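Local coordinates for phiAB6 tailspike (Unidentified phage, PDB 5JS4), which probably fragments the exopolysaccharide of Acinetobacter baumannii, as the trimeric beta-helical tailspike of phage phiAB6, at residues A[242-245]-A[246-250]; A[305-308]-A[309-312]; A[554-558]-A[559-563]; A[613-616]-A[617-620]; A[631-634]-A[635-638]. One frame throughout, in Å; residues are numbered along the deposited sequence.

Contact 1: A[242-245]-A[246-250]; sequences NLIT and VDNFG
T245 grips the backbone that follows it with both of its oxygens. Its hydroxyl OG1 accepts the amide hydrogen of D247 N over 3.0 Å in a bent bond (139° at the hydrogen). Its carbonyl O takes N248 N, also at 3.0 Å, with the donor standing 56° out of the carbonyl plane instead of on a lone pair. With chi1 at 79°, OG1 is lodged between the threonine's own N and carbonyl carbon, which brings the hydroxyl over the start of the 3-10 segment 246-248 and makes an ST turn. D247 CB then closes on T245 OG1 at 3.3 Å. Beneath the turn, I244 lays its CG2 methyl crosswise against the side chain of N248, 3.7 Å from N248 CG. The same methyl lies 3.9 Å from F249 CE1. The F249 ring also presents its edge to the turn, with CD1 at 3.6 Å from T245 O, near the ring plane.

In the next shell, Y284 holds D247 OD1 through its hydroxyl, and Y266 meets the F249 ring, which Y232 of the second subunit joins edge-to-face. T245 OG1 has a further hydrogen bond to N242 OD1 of that subunit. A hydroxyl that accepts from D247 N while bonding an amide oxygen probably points its proton at that oxygen, so the turn and the trimer interface would share one polar atom.

Contact 2: A[305-308]-A[309-312]; sequences VSEF and YYNL
F308 drives the edge of its ring into the face of Y309, a T-shaped pair with centroids 4.7 Å apart and planes at 84°. The bump is F308 CD2, poised over the middle of the tyrosine ring and 3.5 Å from Y309 CZ. It gets there because F308 swings CG away from its own N (chi1 177°) and back beside the carbonyl carbon, alongside the next residue. L312 fits against the outer part of the same phenylalanine, its CD1 methyl 3.6 Å from F308 CE2. At the rim of the Y309 ring sits S306 OG, 3.3 Å from Y309 CD2, while Y309 OH reaches the carbonyl of G294 in the second subunit.

These side chains clothe the short helix 307-312, for which S306 is the N-cap residue. S306 O receives Y310 N at 3.2 Å in the carbonyl plane, and E307 O receives N311 N at 2.9 Å. Y310 folds back along this first turn, so that its ring roofs the peptide between S306 and E307, with S306 O under the ring centre and 3.3 Å from Y310 CG. Its hydroxyl meets the end of V305, whose CG1 lies 3.2 Å from Y310 OH. At the ring's edge comes the E307 carboxylate, turned almost perpendicular to it and salt-bridged to R283. Y310 also lines a pocket holding malonic acid, together with R343, I370, N371 and Y394.

Contact 3: A[554-558]-A[559-563]; sequences ETHIS and SSTVT
The imidazole of H556 carries the T561 methyl on one face and T563 O at its edge. T561 CG2 stands over the ring centre in a CH-pi contact, 3.5 Å from the centroid. In the ring plane, H556 NE2 donates to T563 O at 2.7 Å, nearly straight at 168°, although it approaches that oxygen from above the carbonyl plane. T563 OG1 lies 3.1 Å from H556 CE1, well out of the ring plane on the side of the T561 methyl.

With chi1 at -58°, the T561 methyl goes to the histidine and OG1 turns beside the backbone N toward S558, where the hydroxyls are 3.3 Å apart in a bond that is weak at best. S558 OG is held more firmly: it accepts S560 N at 3.2 Å, and a water bridges S558 OG (2.6 Å) and S560 OG (2.9 Å).

H556 ends strand 551-556, which pairs in parallel with a strand of the third subunit, while T561 O is taken by Q579 of the second. Since T563 offers a carbonyl oxygen, NE2 must bear the hydrogen, and one short bond plus one covered face should fix the ring's rotation where the chain passes between two subunits.

Contact 4: A[613-616]-A[617-620]; sequences TYDQ and SFST
D615 and F618 meet through complementary torsions. The aspartate sends CG away from its backbone N (chi1 -175°), forward over the turn, leaving CB facing the phenylalanine. F618, with chi1 at -76°, keeps CG beside its own N and folds the ring back toward the strand it has just left. As a result D615 CB sits over the centre of the F618 ring, a CH-pi contact 3.5 Å from the centroid, and the two side chains cross at about a right angle. T613 O touches the ring's edge in its plane, 3.6 Å from F618 CE2.

The carboxylate is shared out. D615 OD1 accepts S617 N at 2.9 Å in a fairly straight bond (156° at the hydrogen), the amide coming from above the carboxylate plane, and S617 CB lies 3.4 Å from the same OD1. D615 OD2 forms salt bridges with R664 and R710; these two cations would be expected to stabilise the negative charge of the group. The backbone bond of the turn runs from F618 N to D615 O at 3.0 Å. A water donates to both Q616 O (3.0 Å) and F618 O (2.9 Å), bracing the two carbonyls.

The second subunit comes close here, with H653 bonded to T613 OG1 and N651 packed on F618. A side-chain oxygen capturing the amide two residues on, laid over a type I beta turn from D615 to F618, is an Asx turn, here reversing the chain as it leaves the long antiparallel strand 602-615.

Contact 5: A[631-634]-A[635-638]; sequences KEST and GVYR
E632 reaches across its hairpin to V636 and R638. Its CB lies 3.5 Å from V636 O, and CG, set opposite the backbone N (chi1 176°), runs extended to the edge of the guanidinium, crossing the arginine at about a right angle, 3.4 Å from R638 NH1. At the tip the carboxylate divides. OE1 receives R638 NH1 at 2.8 Å in a salt bridge, 165° at the hydrogen, through its anti lone pair and within the guanidinium plane. OE2 lies 3.7 Å from V636 CG1 and is paired with K695. R638 in turn gives NE to E640.

V636 O takes two amides, E632 N at 2.8 Å and S633 N at a longer 3.3 Å, while V636 N returns a bond to S633 O at 2.9 Å. S633 OG rests against the V636 methyl CG2. On the face of K631 and Y637, K631 CB packs at 3.7 Å from Y637 CE2, and the lysine continues to D707. T634 and G635 form the tip, the glycine adopting positive phi. Two residues opposite one make a classic beta bulge, here next to the type II turn that closes the beta hairpin of strands 627-633 and 636-641 with a two-residue loop.

Overall arrangement
The five contacts follow one another along an elongated chain without interleaving. Contacts 1 and 2, with centres 22 Å apart, lie at the N-terminal side of the parallel beta-helix, both within the pectate lyase-like range. The centre of contact 3 is about 65 Å from that of contact 2, beyond the chain's centre, at the end of strand 551-556 and in the loop to strand 566-573. Contacts 4 and 5 belong to the C-terminal antiparallel sheets, with centres 14 Å apart, and they touch: Y614 meets Y637 edge-to-face, joining strand 602-615 to the hairpin. Contacts 1 to 4 all reach the second subunit, so local turns contribute to trimer interfaces along most of the spike.

Contact 1: A[242-245]-A[246-250]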
loop_
_atom_site.group_PDB
_atom_site.type_symbol
_atom_site.label_atom_id
_atom_site.label_comp_id
_atom_site.label_asym_id
_atom_site.label_seq_id
_atom_site.Cartn_x
_atom_site.Cartn_y
_atom_site.Cartn_z
ATOM N N ASN A 242 -31.413 -28.661 4.571
ATOM C CA ASN A 242 -30.718 -27.630 3.790
ATOM C C ASN A 242 -30.142 -26.515 4.656
ATOM O O ASN A 242 -29.018 -26.072 4.432
ATOM C CB ASN A 242 -31.645 -27.013 2.732
ATOM C CG ASN A 242 -31.932 -27.937 1.555
ATOM O OD1 ASN A 242 -32.858 -27.679 0.781
ATOM N ND2 ASN A 242 -31.142 -28.989 1.389
ATOM N N LEU A 243 -30.924 -26.061 5.631
ATOM C CA LEU A 243 -30.505 -25.005 6.546
ATOM C C LEU A 243 -31.059 -25.303 7.932
ATOM O O LEU A 243 -32.271 -25.441 8.100
ATOM C CB LEU A 243 -31.004 -23.641 6.054
ATOM C CG LEU A 243 -30.801 -22.430 6.974
ATOM C CD1 LEU A 243 -29.328 -22.141 7.204
ATOM C CD2 LEU A 243 -31.498 -21.213 6.390
ATOM N N ILE A 244 -30.160 -25.411 8.908
ATOM C CA ILE A 244 -30.519 -25.664 10.299
ATOM C C ILE A 244 -30.009 -24.486 11.128
ATOM O O ILE A 244 -28.872 -24.054 10.959
ATOM C CB ILE A 244 -29.895 -26.983 10.809
ATOM C CG1 ILE A 244 -30.306 -28.151 9.908
ATOM C CG2 ILE A 244 -30.320 -27.264 12.244
ATOM C CD1 ILE A 244 -29.449 -29.387 10.066
ATOM N N THR A 245 -30.859 -23.960 12.007
ATOM C CA THR A 245 -30.501 -22.827 12.865
ATOM C C THR A 245 -30.814 -23.154 14.319
ATOM O O THR A 245 -31.348 -24.220 14.625
ATOM C CB THR A 245 -31.262 -21.534 12.483
ATOM O OG1 THR A 245 -32.594 -21.581 13.005
ATOM C CG2 THR A 245 -31.307 -21.333 10.970
ATOM N N VAL A 246 -30.498 -22.223 15.212
ATOM C CA VAL A 246 -30.845 -22.378 16.624
ATOM C C VAL A 246 -32.359 -22.503 16.842
ATOM O O VAL A 246 -32.791 -23.088 17.834
ATOM C CB VAL A 246 -30.263 -21.246 17.505
ATOM C CG1 VAL A 246 -28.741 -21.320 17.520
ATOM C CG2 VAL A 246 -30.744 -19.871 17.050
ATOM N N ASP A 247 -33.157 -21.973 15.916
ATOM C CA ASP A 247 -34.618 -22.117 15.984
ATOM C C ASP A 247 -35.051 -23.583 15.966
ATOM O O ASP A 247 -36.059 -23.938 16.578
ATOM C CB ASP A 247 -35.305 -21.366 14.840
ATOM C CG ASP A 247 -35.089 -19.866 14.901
ATOM O OD1 ASP A 247 -34.383 -19.385 15.816
ATOM O OD2 ASP A 247 -35.631 -19.163 14.026
ATOM N N ASN A 248 -34.282 -24.432 15.282
ATOM C CA ASN A 248 -34.564 -25.870 15.242
ATOM C C ASN A 248 -34.496 -26.502 16.625
ATOM O O ASN A 248 -35.119 -27.530 16.864
ATOM C CB ASN A 248 -33.587 -26.626 14.332
ATOM C CG ASN A 248 -33.898 -26.463 12.861
ATOM O OD1 ASN A 248 -34.362 -27.392 12.200
ATOM N ND2 ASN A 248 -33.615 -25.299 12.332
ATOM N N PHE A 249 -33.731 -25.882 17.521
ATOM C CA PHE A 249 -33.495 -26.407 18.860
ATOM C C PHE A 249 -34.237 -25.623 19.940
ATOM O O PHE A 249 -33.910 -25.717 21.124
ATOM C CB PHE A 249 -31.988 -26.448 19.112
ATOM C CG PHE A 249 -31.273 -27.373 18.180
ATOM C CD1 PHE A 249 -30.845 -26.935 16.934
ATOM C CD2 PHE A 249 -31.087 -28.704 18.520
ATOM C CE1 PHE A 249 -30.214 -27.800 16.058
ATOM C CE2 PHE A 249 -30.461 -29.575 17.648
ATOM C CZ PHE A 249 -30.021 -29.123 16.416
ATOM N N GLY A 250 -35.247 -24.864 19.523
ATOM C CA GLY A 250 -36.161 -24.208 20.452
ATOM C C GLY A 250 -35.819 -22.782 20.842
ATOM O O GLY A 250 -36.421 -22.241 21.770
#

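Contact 2: A[305-308]-A[309-312]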
loop_
_atom_site.group_PDB
_atom_site.type_symbol
_atom_site.label_atom_id
_atom_site.label_comp_id
_atom_site.label_asym_id
_atom_site.label_seq_id
_atom_site.Cartn_x
_atom_site.Cartn_y
_atom_site.Cartn_z
ATOM N N VAL A 305 -25.540 0.310 14.604
ATOM C CA VAL A 305 -25.554 0.293 16.060
ATOM C C VAL A 305 -26.814 1.020 16.522
ATOM O O VAL A 305 -26.778 2.191 16.902
ATOM C CB VAL A 305 -24.258 0.918 16.622
ATOM C CG1 VAL A 305 -24.235 0.878 18.144
ATOM C CG2 VAL A 305 -23.048 0.174 16.065
ATOM N N SER A 306 -27.938 0.310 16.453
ATOM C CA SER A 306 -29.234 0.871 16.827
ATOM C C SER A 306 -30.245 -0.221 17.167
ATOM O O SER A 306 -30.150 -1.352 16.676
ATOM C CB SER A 306 -29.783 1.753 15.700
ATOM O OG SER A 306 -30.198 0.976 14.589
ATOM N N GLU A 307 -31.218 0.137 18.000
ATOM C CA GLU A 307 -32.267 -0.792 18.431
ATOM C C GLU A 307 -33.049 -1.370 17.252
ATOM O O GLU A 307 -33.505 -2.513 17.312
ATOM C CB GLU A 307 -33.231 -0.109 19.411
ATOM C CG GLU A 307 -32.603 0.299 20.737
ATOM C CD GLU A 307 -32.179 -0.877 21.602
ATOM O OE1 GLU A 307 -32.813 -1.951 21.533
ATOM O OE2 GLU A 307 -31.206 -0.722 22.368
ATOM N N PHE A 308 -33.199 -0.581 16.188
ATOM C CA PHE A 308 -33.874 -1.032 14.974
ATOM C C PHE A 308 -33.274 -2.346 14.479
ATOM O O PHE A 308 -34.004 -3.284 14.165
ATOM C CB PHE A 308 -33.796 0.036 13.874
ATOM C CG PHE A 308 -34.403 -0.392 12.564
ATOM C CD1 PHE A 308 -35.766 -0.267 12.340
ATOM C CD2 PHE A 308 -33.609 -0.919 11.552
ATOM C CE1 PHE A 308 -36.326 -0.658 11.133
ATOM C CE2 PHE A 308 -34.164 -1.314 10.346
ATOM C CZ PHE A 308 -35.525 -1.182 10.136
ATOM N N TYR A 309 -31.948 -2.418 14.423
ATOM C CA TYR A 309 -31.283 -3.623 13.925
ATOM C C TYR A 309 -31.208 -4.724 14.988
ATOM O O TYR A 309 -31.336 -5.901 14.651
ATOM C CB TYR A 309 -29.920 -3.282 13.287
ATOM C CG TYR A 309 -30.120 -2.467 12.021
ATOM C CD1 TYR A 309 -30.589 -3.068 10.851
ATOM C CD2 TYR A 309 -29.920 -1.088 12.009
ATOM C CE1 TYR A 309 -30.825 -2.325 9.705
ATOM C CE2 TYR A 309 -30.143 -0.339 10.864
ATOM C CZ TYR A 309 -30.599 -0.959 9.716
ATOM O OH TYR A 309 -30.836 -0.211 8.582
ATOM N N TYR A 310 -31.063 -4.358 16.264
ATOM C CA TYR A 310 -31.050 -5.367 17.336
ATOM C C TYR A 310 -32.371 -6.139 17.379
ATOM O O TYR A 310 -32.385 -7.345 17.624
ATOM C CB TYR A 310 -30.807 -4.759 18.728
ATOM C CG TYR A 310 -29.657 -3.782 18.851
ATOM C CD1 TYR A 310 -28.532 -3.868 18.032
ATOM C CD2 TYR A 310 -29.686 -2.784 19.822
ATOM C CE1 TYR A 310 -27.487 -2.965 18.158
ATOM C CE2 TYR A 310 -28.649 -1.878 19.955
ATOM C CZ TYR A 310 -27.552 -1.974 19.124
ATOM O OH TYR A 310 -26.520 -1.076 19.258
ATOM N N ASN A 311 -33.476 -5.432 17.157
ATOM C CA ASN A 311 -34.800 -6.052 17.176
ATOM C C ASN A 311 -35.049 -6.978 15.991
ATOM O O ASN A 311 -35.812 -7.936 16.107
ATOM C CB ASN A 311 -35.896 -4.983 17.241
ATOM C CG ASN A 311 -36.014 -4.352 18.614
ATOM O OD1 ASN A 311 -35.606 -4.937 19.615
ATOM N ND2 ASN A 311 -36.586 -3.157 18.669
ATOM N N LEU A 312 -34.411 -6.692 14.859
ATOM C CA LEU A 312 -34.552 -7.529 13.669
ATOM C C LEU A 312 -33.657 -8.764 13.728
ATOM O O LEU A 312 -34.076 -9.855 13.348
ATOM C CB LEU A 312 -34.255 -6.724 12.404
ATOM C CG LEU A 312 -35.255 -5.611 12.078
ATOM C CD1 LEU A 312 -34.792 -4.816 10.872
ATOM C CD2 LEU A 312 -36.655 -6.160 11.848
#

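Contact 3: A[554-558]-A[559-563]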
loop_
_atom_site.group_PDB
_atom_site.type_symbol
_atom_site.label_atom_id
_atom_site.label_comp_id
_atom_site.label_asym_id
_atom_site.label_seq_id
_atom_site.Cartn_x
_atom_site.Cartn_y
_atom_site.Cartn_z
ATOM N N GLU A 554 26.722 9.239 0.794
ATOM C CA GLU A 554 26.544 8.875 -0.613
ATOM C C GLU A 554 27.560 7.781 -0.940
ATOM O O GLU A 554 28.766 8.012 -0.864
ATOM C CB GLU A 554 26.768 10.088 -1.524
ATOM C CG GLU A 554 25.791 11.245 -1.306
ATOM C CD GLU A 554 26.161 12.510 -2.071
ATOM O OE1 GLU A 554 27.359 12.736 -2.354
ATOM O OE2 GLU A 554 25.247 13.303 -2.385
ATOM N N THR A 555 27.080 6.590 -1.281
ATOM C CA THR A 555 27.983 5.480 -1.581
ATOM C C THR A 555 27.348 4.492 -2.563
ATOM O O THR A 555 26.309 4.778 -3.159
ATOM C CB THR A 555 28.467 4.796 -0.276
ATOM O OG1 THR A 555 29.513 3.857 -0.568
ATOM C CG2 THR A 555 27.325 4.094 0.452
ATOM N N HIS A 556 28.007 3.354 -2.763
ATOM C CA HIS A 556 27.512 2.310 -3.653
ATOM C C HIS A 556 26.538 1.398 -2.918
ATOM O O HIS A 556 26.649 1.209 -1.709
ATOM C CB HIS A 556 28.665 1.445 -4.160
ATOM C CG HIS A 556 29.770 2.218 -4.801
ATOM N ND1 HIS A 556 29.663 2.764 -6.060
ATOM C CD2 HIS A 556 31.017 2.513 -4.366
ATOM C CE1 HIS A 556 30.794 3.375 -6.368
ATOM N NE2 HIS A 556 31.629 3.240 -5.355
ATOM N N ILE A 557 25.610 0.803 -3.658
ATOM C CA ILE A 557 24.727 -0.217 -3.091
ATOM C C ILE A 557 25.566 -1.432 -2.680
ATOM O O ILE A 557 25.409 -1.962 -1.581
ATOM C CB ILE A 557 23.593 -0.605 -4.067
ATOM C CG1 ILE A 557 22.656 0.593 -4.275
ATOM C CG2 ILE A 557 22.798 -1.790 -3.533
ATOM C CD1 ILE A 557 21.631 0.412 -5.376
ATOM N N SER A 558 26.469 -1.853 -3.562
ATOM C CA SER A 558 27.421 -2.915 -3.241
ATOM C C SER A 558 28.419 -2.469 -2.178
ATOM O O SER A 558 29.039 -1.417 -2.311
ATOM C CB SER A 558 28.188 -3.330 -4.492
ATOM O OG SER A 558 29.264 -4.192 -4.160
ATOM N N SER A 559 28.590 -3.280 -1.137
ATOM C CA SER A 559 29.562 -2.985 -0.085
ATOM C C SER A 559 31.009 -3.249 -0.515
ATOM O O SER A 559 31.939 -2.800 0.154
ATOM C CB SER A 559 29.246 -3.799 1.171
ATOM O OG SER A 559 29.340 -5.188 0.909
ATOM N N SER A 560 31.204 -3.975 -1.616
ATOM C CA SER A 560 32.552 -4.329 -2.070
ATOM C C SER A 560 33.129 -3.353 -3.103
ATOM O O SER A 560 34.342 -3.285 -3.274
ATOM C CB SER A 560 32.579 -5.757 -2.622
ATOM O OG SER A 560 31.777 -5.884 -3.779
ATOM N N THR A 561 32.269 -2.605 -3.789
ATOM C CA THR A 561 32.725 -1.647 -4.792
ATOM C C THR A 561 33.456 -0.486 -4.119
ATOM O O THR A 561 32.951 0.094 -3.159
ATOM C CB THR A 561 31.540 -1.122 -5.620
ATOM O OG1 THR A 561 30.874 -2.230 -6.236
ATOM C CG2 THR A 561 32.000 -0.149 -6.699
ATOM N N VAL A 562 34.641 -0.157 -4.628
ATOM C CA VAL A 562 35.495 0.869 -4.017
ATOM C C VAL A 562 35.951 1.940 -5.012
ATOM O O VAL A 562 36.952 2.622 -4.790
ATOM C CB VAL A 562 36.718 0.245 -3.305
ATOM C CG1 VAL A 562 36.270 -0.539 -2.083
ATOM C CG2 VAL A 562 37.529 -0.632 -4.254
ATOM N N THR A 563 35.207 2.098 -6.100
ATOM C CA THR A 563 35.445 3.191 -7.028
ATOM C C THR A 563 34.894 4.481 -6.428
ATOM O O THR A 563 34.062 4.440 -5.522
ATOM C CB THR A 563 34.728 2.959 -8.368
ATOM O OG1 THR A 563 33.327 2.799 -8.134
ATOM C CG2 THR A 563 35.267 1.715 -9.063
HETATM O O HOH W 1 29.910 -5.967 -5.954
#

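Contact 4: A[613-616]-A[617-620]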
loop_
_atom_site.group_PDB
_atom_site.type_symbol
_atom_site.label_atom_id
_atom_site.label_comp_id
_atom_site.label_asym_id
_atom_site.label_seq_id
_atom_site.Cartn_x
_atom_site.Cartn_y
_atom_site.Cartn_z
ATOM N N THR A 613 50.507 24.377 4.364
ATOM C CA THR A 613 51.283 25.499 4.866
ATOM C C THR A 613 52.503 25.037 5.663
ATOM O O THR A 613 52.419 24.106 6.462
ATOM C CB THR A 613 50.374 26.463 5.661
ATOM O OG1 THR A 613 49.503 27.131 4.733
ATOM C CG2 THR A 613 51.173 27.506 6.428
ATOM N N TYR A 614 53.634 25.678 5.385
ATOM C CA TYR A 614 54.868 25.535 6.154
ATOM C C TYR A 614 54.887 26.604 7.232
ATOM O O TYR A 614 54.563 27.748 6.959
ATOM C CB TYR A 614 56.070 25.752 5.241
ATOM C CG TYR A 614 57.384 25.899 5.968
ATOM C CD1 TYR A 614 58.108 24.780 6.353
ATOM C CD2 TYR A 614 57.904 27.157 6.267
ATOM C CE1 TYR A 614 59.314 24.906 7.017
ATOM C CE2 TYR A 614 59.110 27.295 6.930
ATOM C CZ TYR A 614 59.810 26.163 7.305
ATOM O OH TYR A 614 61.014 26.280 7.959
ATOM N N ASP A 615 55.278 26.236 8.450
ATOM C CA ASP A 615 55.437 27.195 9.540
ATOM C C ASP A 615 56.523 26.653 10.451
ATOM O O ASP A 615 56.357 25.591 11.049
ATOM C CB ASP A 615 54.117 27.363 10.294
ATOM C CG ASP A 615 54.165 28.445 11.370
ATOM O OD1 ASP A 615 55.262 28.900 11.758
ATOM O OD2 ASP A 615 53.073 28.836 11.831
ATOM N N GLN A 616 57.637 27.367 10.542
ATOM C CA GLN A 616 58.755 26.881 11.353
ATOM C C GLN A 616 58.422 26.873 12.849
ATOM O O GLN A 616 59.143 26.252 13.629
ATOM C CB GLN A 616 60.043 27.654 11.054
ATOM C CG GLN A 616 60.067 29.099 11.495
ATOM C CD GLN A 616 61.346 29.801 11.056
ATOM O OE1 GLN A 616 61.569 30.015 9.864
ATOM N NE2 GLN A 616 62.190 30.156 12.012
ATOM N N SER A 617 57.334 27.537 13.242
ATOM C CA SER A 617 56.850 27.491 14.634
ATOM C C SER A 617 55.944 26.295 14.955
ATOM O O SER A 617 55.619 26.071 16.128
ATOM C CB SER A 617 56.120 28.787 15.005
ATOM O OG SER A 617 57.030 29.860 15.121
ATOM N N PHE A 618 55.518 25.540 13.941
ATOM C CA PHE A 618 54.748 24.317 14.191
ATOM C C PHE A 618 55.601 23.329 14.987
ATOM O O PHE A 618 56.792 23.180 14.716
ATOM C CB PHE A 618 54.335 23.599 12.895
ATOM C CG PHE A 618 53.183 24.229 12.146
ATOM C CD1 PHE A 618 52.175 24.949 12.783
ATOM C CD2 PHE A 618 53.079 24.028 10.779
ATOM C CE1 PHE A 618 51.124 25.493 12.059
ATOM C CE2 PHE A 618 52.033 24.568 10.052
ATOM C CZ PHE A 618 51.054 25.297 10.691
ATOM N N SER A 619 54.967 22.638 15.932
ATOM C CA SER A 619 55.618 21.569 16.688
ATOM C C SER A 619 55.916 20.359 15.801
ATOM O O SER A 619 56.932 19.686 15.978
ATOM C CB SER A 619 54.738 21.143 17.866
ATOM O OG SER A 619 54.502 22.232 18.741
ATOM N N THR A 620 55.014 20.084 14.861
ATOM C CA THR A 620 55.202 19.020 13.876
ATOM C C THR A 620 54.757 19.555 12.518
ATOM O O THR A 620 53.858 20.389 12.462
ATOM C CB THR A 620 54.374 17.768 14.220
ATOM O OG1 THR A 620 52.978 18.090 14.202
ATOM C CG2 THR A 620 54.743 17.228 15.596
HETATM O O HOH W 2 59.220 24.312 15.900
#

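Contact 5: A[631-634]-A[635-638]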
loop_
_atom_site.group_PDB
_atom_site.type_symbol
_atom_site.label_atom_id
_atom_site.label_comp_id
_atom_site.label_asym_id
_atom_site.label_seq_id
_atom_site.Cartn_x
_atom_site.Cartn_y
_atom_site.Cartn_z
ATOM N N LYS A 631 62.200 22.323 5.051
ATOM C CA LYS A 631 63.321 23.128 4.608
ATOM C C LYS A 631 64.477 22.213 4.222
ATOM O O LYS A 631 64.908 21.373 5.017
ATOM C CB LYS A 631 63.757 24.091 5.709
ATOM C CG LYS A 631 64.913 24.993 5.314
ATOM C CD LYS A 631 65.303 25.913 6.452
ATOM C CE LYS A 631 66.576 26.674 6.139
ATOM N NZ LYS A 631 66.987 27.534 7.282
ATOM N N GLU A 632 64.963 22.376 2.997
ATOM C CA GLU A 632 66.130 21.640 2.508
ATOM C C GLU A 632 67.422 22.402 2.803
ATOM O O GLU A 632 68.409 21.829 3.272
ATOM C CB GLU A 632 65.993 21.402 1.004
ATOM C CG GLU A 632 67.192 20.726 0.355
ATOM C CD GLU A 632 66.904 20.296 -1.067
ATOM O OE1 GLU A 632 66.189 19.295 -1.250
ATOM O OE2 GLU A 632 67.394 20.956 -2.000
ATOM N N SER A 633 67.412 23.695 2.501
ATOM C CA SER A 633 68.548 24.578 2.732
ATOM C C SER A 633 68.022 26.011 2.694
ATOM O O SER A 633 66.827 26.215 2.509
ATOM C CB SER A 633 69.629 24.360 1.669
ATOM O OG SER A 633 69.161 24.700 0.374
ATOM N N THR A 634 68.899 26.993 2.871
ATOM C CA THR A 634 68.471 28.392 2.884
ATOM C C THR A 634 67.666 28.709 1.629
ATOM O O THR A 634 68.156 28.564 0.512
ATOM C CB THR A 634 69.669 29.351 2.981
ATOM O OG1 THR A 634 70.431 29.031 4.153
ATOM C CG2 THR A 634 69.203 30.804 3.055
ATOM N N GLY A 635 66.415 29.106 1.830
ATOM C CA GLY A 635 65.540 29.499 0.736
ATOM C C GLY A 635 64.984 28.380 -0.122
ATOM O O GLY A 635 64.284 28.660 -1.087
ATOM N N VAL A 636 65.264 27.124 0.222
ATOM C CA VAL A 636 64.843 25.989 -0.597
ATOM C C VAL A 636 64.008 25.024 0.232
ATOM O O VAL A 636 64.470 24.511 1.254
ATOM C CB VAL A 636 66.047 25.230 -1.190
ATOM C CG1 VAL A 636 65.564 24.135 -2.135
ATOM C CG2 VAL A 636 66.984 26.189 -1.911
ATOM N N TYR A 637 62.778 24.791 -0.220
ATOM C CA TYR A 637 61.800 23.984 0.500
ATOM C C TYR A 637 61.303 22.866 -0.391
ATOM O O TYR A 637 61.116 23.073 -1.582
ATOM C CB TYR A 637 60.639 24.879 0.960
ATOM C CG TYR A 637 61.128 25.888 1.961
ATOM C CD1 TYR A 637 61.812 27.028 1.550
ATOM C CD2 TYR A 637 60.985 25.665 3.323
ATOM C CE1 TYR A 637 62.316 27.932 2.464
ATOM C CE2 TYR A 637 61.483 26.564 4.244
ATOM C CZ TYR A 637 62.153 27.691 3.812
ATOM O OH TYR A 637 62.654 28.586 4.722
ATOM N N ARG A 638 61.108 21.683 0.182
ATOM C CA ARG A 638 60.532 20.563 -0.551
ATOM C C ARG A 638 59.099 20.342 -0.109
ATOM O O ARG A 638 58.839 20.155 1.078
ATOM C CB ARG A 638 61.317 19.270 -0.303
ATOM C CG ARG A 638 62.750 19.281 -0.796
ATOM C CD ARG A 638 63.310 17.865 -0.863
ATOM N NE ARG A 638 63.292 17.207 0.438
ATOM C CZ ARG A 638 64.276 17.245 1.338
ATOM N NH1 ARG A 638 65.398 17.919 1.106
ATOM N NH2 ARG A 638 64.133 16.596 2.490
#